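MW1564 protein (Staphylococcus aureus, PDB 3NTV) probably transfers a methyl group from S-adenosylmethionine to a hydroxyl of an acceptor such as caffeoyl-CoA, as a putative O-methyltransferase with a Rossmann-like fold. Local coordinates at residues L60-Q65 / N217-D222. Numbering follows the deposited sequence.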
# COMPACT_ATOMS: atom_id res chain seq x y z
N LEU A 60 -6.93 -5.75 -3.36
CA LEU A 60 -6.99 -5.71 -4.82
C LEU A 60 -6.81 -4.30 -5.33
O LEU A 60 -6.05 -4.09 -6.26
CB LEU A 60 -8.33 -6.28 -5.31
CG LEU A 60 -8.54 -6.15 -6.80
CD1 LEU A 60 -7.90 -7.32 -7.53
CD2 LEU A 60 -9.99 -5.94 -7.11
N ASP A 61 -7.50 -3.32 -4.73
CA ASP A 61 -7.39 -1.95 -5.22
C ASP A 61 -6.01 -1.32 -5.04
O ASP A 61 -5.57 -0.55 -5.89
CB ASP A 61 -8.54 -1.10 -4.71
CG ASP A 61 -9.88 -1.46 -5.36
OD1 ASP A 61 -9.87 -2.17 -6.40
OD2 ASP A 61 -10.91 -1.01 -4.85
N LEU A 62 -5.29 -1.75 -4.00
CA LEU A 62 -3.91 -1.33 -3.83
C LEU A 62 -3.04 -1.94 -4.95
O LEU A 62 -2.22 -1.23 -5.55
CB LEU A 62 -3.34 -1.76 -2.46
CG LEU A 62 -1.82 -1.56 -2.28
CD1 LEU A 62 -1.41 -0.07 -2.41
CD2 LEU A 62 -1.40 -2.03 -0.89
N ILE A 63 -3.22 -3.24 -5.24
CA ILE A 63 -2.42 -3.92 -6.29
C ILE A 63 -2.68 -3.27 -7.65
O ILE A 63 -1.74 -3.06 -8.41
CB ILE A 63 -2.67 -5.44 -6.30
CG1 ILE A 63 -2.23 -6.10 -4.95
CG2 ILE A 63 -1.89 -6.08 -7.46
CD1 ILE A 63 -2.80 -7.54 -4.78
N LYS A 64 -3.95 -2.91 -7.94
CA LYS A 64 -4.30 -2.23 -9.19
C LYS A 64 -3.53 -0.90 -9.27
O LYS A 64 -3.05 -0.54 -10.33
CB LYS A 64 -5.81 -2.01 -9.25
CG LYS A 64 -6.57 -3.33 -9.42
CD LYS A 64 -8.07 -3.14 -9.58
CE LYS A 64 -8.48 -2.62 -10.94
NZ LYS A 64 -9.98 -2.56 -11.02
N GLN A 65 -3.40 -0.17 -8.13
CA GLN A 65 -2.66 1.08 -8.08
C GLN A 65 -1.17 0.83 -8.36
O GLN A 65 -0.53 1.61 -9.06
CB GLN A 65 -2.88 1.77 -6.72
CG GLN A 65 -2.55 3.25 -6.71
CD GLN A 65 -3.71 4.14 -7.11
OE1 GLN A 65 -4.13 5.02 -6.36
NE2 GLN A 65 -4.23 3.98 -8.32
N ASN A 217 8.23 -4.71 2.23
CA ASN A 217 7.47 -4.09 3.30
C ASN A 217 6.19 -4.88 3.51
O ASN A 217 5.66 -5.45 2.55
CB ASN A 217 7.19 -2.61 3.07
CG ASN A 217 6.14 -2.37 2.04
OD1 ASN A 217 6.35 -2.72 0.88
ND2 ASN A 217 4.97 -1.89 2.45
N PHE A 218 5.69 -4.88 4.74
CA PHE A 218 4.46 -5.59 5.12
C PHE A 218 3.38 -4.64 5.55
O PHE A 218 3.66 -3.61 6.19
CB PHE A 218 4.73 -6.60 6.25
CG PHE A 218 5.70 -7.70 5.90
CD1 PHE A 218 5.24 -8.96 5.52
CD2 PHE A 218 7.07 -7.48 5.95
CE1 PHE A 218 6.14 -9.99 5.25
CE2 PHE A 218 7.97 -8.51 5.64
CZ PHE A 218 7.49 -9.76 5.29
N LEU A 219 2.13 -5.01 5.27
CA LEU A 219 0.96 -4.20 5.61
C LEU A 219 -0.06 -5.03 6.33
O LEU A 219 -0.36 -6.15 5.89
CB LEU A 219 0.29 -3.68 4.32
CG LEU A 219 1.11 -2.77 3.40
CD1 LEU A 219 0.30 -2.40 2.17
CD2 LEU A 219 1.53 -1.49 4.11
N ASN A 220 -0.67 -4.49 7.41
CA ASN A 220 -1.75 -5.22 8.09
C ASN A 220 -3.09 -4.71 7.60
O ASN A 220 -3.82 -3.97 8.28
CB ASN A 220 -1.64 -5.20 9.63
CG ASN A 220 -1.63 -3.82 10.22
OD1 ASN A 220 -1.11 -2.87 9.62
ND2 ASN A 220 -2.26 -3.67 11.37
N ILE A 221 -3.38 -5.06 6.36
CA ILE A 221 -4.64 -4.78 5.69
C ILE A 221 -5.18 -6.13 5.33
O ILE A 221 -4.41 -7.00 4.90
CB ILE A 221 -4.53 -3.87 4.43
CG1 ILE A 221 -3.52 -4.39 3.36
CG2 ILE A 221 -4.30 -2.42 4.82
CD1 ILE A 221 -3.88 -3.95 1.90
N ASP A 222 -6.49 -6.34 5.53
CA ASP A 222 -7.16 -7.58 5.14
C ASP A 222 -6.43 -8.81 5.73
O ASP A 222 -6.26 -8.87 6.95
CB ASP A 222 -7.28 -7.62 3.58
CG ASP A 222 -8.12 -6.49 3.00
OD1 ASP A 222 -9.16 -6.14 3.62
OD2 ASP A 222 -7.79 -6.01 1.90
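L62 of helix 57-70 meets L219, the last residue of strand 214-219, and I221 in the loop that follows, joining a helix to the outermost strand, within this chain, of the seven-stranded sheet of this Rossmann-like methyltransferase fold, whose strand order 3-2-1-4-5-7-6 is that of class I methyltransferases. The contact is small, burying 96 Å², and wholly apolar. One methyl of the helix does all the touching: CD2 of L62 faces CD1 of L219 at 3.5 Å, the two leucines reaching toward each other tip to tip. On L62, CG lies anti to the backbone N (chi1 171°), which extends the side chain from the helix toward the strand. The nearest CA atoms, those of L62 and I221, stay 10.2 Å apart, so the contact is made by side-chain ends alone. L225, on the neighbouring strand 225-230, also packs against L62, and its backbone pairing with L219 holds the strand end in the sheet.

D222 OD2 hydrogen-bonds T59 OG1 just before the helical segment, tying the loop after the strand to the same helix. The second subunit lies close by, its I221 packing on I221 of this chain.

I221 makes the looser of the two apolar touches. Its side chain crosses that of L62 at about a right angle, and its CD1 comes to 4.2 Å from L62 CD2.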